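Local coordinates for conserved hypothetical membrane lipoprotein (Ureaplasma parvum, PDB 3K63) that is of unknown function but is the lipoprotein-associated type-17 domain of a larger membrane-associated lipoprotein, probably held at the cell membrane by its lipid, at residues A[33-38]-A[72-77]. Residues are numbered along the deposited sequence; the frame is centred on the assembly and turned at random.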
loop_
_atom_site.group_PDB
_atom_site.type_symbol
_atom_site.label_atom_id
_atom_site.label_comp_id
_atom_site.label_asym_id
_atom_site.label_seq_id
_atom_site.Cartn_x
_atom_site.Cartn_y
_atom_site.Cartn_z
ATOM N N LEU A 33 1.518 2.068 11.683
ATOM C CA LEU A 33 1.420 3.467 11.301
ATOM C C LEU A 33 1.918 3.613 9.862
ATOM O O LEU A 33 2.827 2.892 9.437
ATOM C CB LEU A 33 2.293 4.320 12.215
ATOM C CG LEU A 33 1.813 4.580 13.644
ATOM C CD1 LEU A 33 2.994 5.026 14.503
ATOM C CD2 LEU A 33 0.694 5.634 13.642
ATOM N N PRO A 34 1.310 4.516 9.084
ATOM C CA PRO A 34 1.802 4.651 7.718
ATOM C C PRO A 34 3.309 4.862 7.687
ATOM O O PRO A 34 3.992 4.283 6.842
ATOM C CB PRO A 34 1.027 5.849 7.192
ATOM C CG PRO A 34 -0.331 5.610 7.806
ATOM C CD PRO A 34 0.001 5.175 9.241
ATOM N N SER A 35 3.832 5.656 8.623
ATOM C CA SER A 35 5.266 5.940 8.668
ATOM C C SER A 35 6.115 4.690 8.855
ATOM O O SER A 35 7.188 4.591 8.275
ATOM C CB SER A 35 5.577 6.982 9.754
ATOM O OG SER A 35 5.218 6.525 11.046
ATOM N N GLN A 36 5.645 3.737 9.653
ATOM C CA GLN A 36 6.381 2.487 9.857
ATOM C C GLN A 36 6.504 1.722 8.530
ATOM O O GLN A 36 7.570 1.210 8.190
ATOM C CB GLN A 36 5.663 1.589 10.875
ATOM C CG GLN A 36 5.606 2.129 12.300
ATOM C CD GLN A 36 4.745 1.269 13.192
ATOM O OE1 GLN A 36 3.510 1.374 13.189
ATOM N NE2 GLN A 36 5.392 0.385 13.942
ATOM N N ILE A 37 5.406 1.647 7.784
ATOM C CA ILE A 37 5.401 0.936 6.509
ATOM C C ILE A 37 6.321 1.615 5.489
ATOM O O ILE A 37 7.091 0.960 4.789
ATOM C CB ILE A 37 3.952 0.833 5.953
ATOM C CG1 ILE A 37 3.134 -0.112 6.847
ATOM C CG2 ILE A 37 3.975 0.340 4.501
ATOM C CD1 ILE A 37 1.624 -0.104 6.585
ATOM N N TYR A 38 6.235 2.937 5.426
ATOM C CA TYR A 38 7.044 3.740 4.521
ATOM C C TYR A 38 8.558 3.574 4.760
ATOM O O TYR A 38 9.352 3.611 3.826
ATOM C CB TYR A 38 6.665 5.202 4.711
ATOM C CG TYR A 38 7.494 6.189 3.917
ATOM C CD1 TYR A 38 7.135 6.547 2.623
ATOM C CD2 TYR A 38 8.623 6.776 4.470
ATOM C CE1 TYR A 38 7.883 7.474 1.901
ATOM C CE2 TYR A 38 9.375 7.696 3.765
ATOM C CZ TYR A 38 9.005 8.046 2.479
ATOM O OH TYR A 38 9.754 8.962 1.757
ATOM N N SER A 72 0.685 13.979 8.382
ATOM C CA SER A 72 -0.605 14.016 7.691
ATOM C C SER A 72 -1.150 12.604 7.469
ATOM O O SER A 72 -2.341 12.340 7.641
ATOM C CB SER A 72 -0.443 14.728 6.343
ATOM O OG SER A 72 -1.696 14.941 5.717
ATOM N N ALA A 73 -0.256 11.702 7.089
ATOM C CA ALA A 73 -0.615 10.319 6.840
ATOM C C ALA A 73 -0.912 9.582 8.146
ATOM O O ALA A 73 -1.878 8.825 8.230
ATOM C CB ALA A 73 0.510 9.630 6.083
ATOM N N ASN A 74 -0.083 9.800 9.161
ATOM C CA ASN A 74 -0.286 9.136 10.439
ATOM C C ASN A 74 -1.608 9.540 11.096
ATOM O O ASN A 74 -2.197 8.760 11.835
ATOM C CB ASN A 74 0.896 9.418 11.381
ATOM C CG ASN A 74 2.099 8.534 11.087
ATOM O OD1 ASN A 74 2.057 7.680 10.196
ATOM N ND2 ASN A 74 3.171 8.727 11.840
ATOM N N LYS A 75 -2.078 10.753 10.818
ATOM C CA LYS A 75 -3.343 11.227 11.384
ATOM C C LYS A 75 -4.542 10.509 10.767
ATOM O O LYS A 75 -5.493 10.173 11.473
ATOM C CB LYS A 75 -3.498 12.740 11.189
ATOM C CG LYS A 75 -2.778 13.592 12.233
ATOM C CD LYS A 75 -2.739 15.055 11.827
ATOM C CE LYS A 75 -1.583 15.772 12.510
ATOM N NZ LYS A 75 -1.269 17.097 11.890
ATOM N N ASN A 76 -4.487 10.270 9.456
ATOM C CA ASN A 76 -5.571 9.594 8.730
ATOM C C ASN A 76 -5.334 8.091 8.556
ATOM O O ASN A 76 -6.159 7.404 7.964
ATOM C CB ASN A 76 -5.745 10.211 7.337
ATOM C CG ASN A 76 -5.907 11.717 7.372
ATOM O OD1 ASN A 76 -5.390 12.427 6.504
ATOM N ND2 ASN A 76 -6.637 12.216 8.364
ATOM N N GLY A 77 -4.215 7.579 9.063
ATOM C CA GLY A 77 -3.932 6.160 8.908
ATOM C C GLY A 77 -4.087 5.779 7.443
ATOM O O GLY A 77 -4.644 4.730 7.098
#
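Ser35 OG takes part in two hydrogen bonds: the side-chain amide of Asn74 donates to it, ND2 to OG 3.1 Å, and the second bond is with Glu112 OE1 of the C-terminal tail. The same Asn74 amide turns its other end to the backbone, its OD1 accepting from Ser35 N at 3.1 Å. That N-H lies in the carbonyl plane, on a lone pair, with a C=O...N angle of 143°, while Ser35 OG lies in the amide plane; with both partners in the plane of the flat group, its rotation is fixed from both ends. With OG set between the backbone N and carbonyl carbon of Ser35 (chi1 61°), hydroxyl and N-H face the amide together. Asn74 ND2 is also bonded to Gly109 O, which leaves this buried amide well satisfied. Leu33 is the N-cap residue of helix 34-40, and the N-H of Ser35 in its first turn is taken by Asn74 from the last turn of helix 70-76; the short helix axes approach to 9.5 Å, their N-to-C directions 124° apart. Both helices belong to the Lipoprotein_17 domain, and helix 70-76 leads through Gly77, whose phi is positive, into strand 79-87. Pro34 packs alongside the polar pair, its CD 3.4 Å from Asn74 OD1. Its CB packs on Ala73 CB at 4.0 Å, and Leu79 of the strand touches the same ring. Leu33 CD2 lies over a face of the amide, 4.1 Å from Asn74 CG, on the same side as Pro34 CD, the Leu33 and Asn74 side chains crossing at about a right angle.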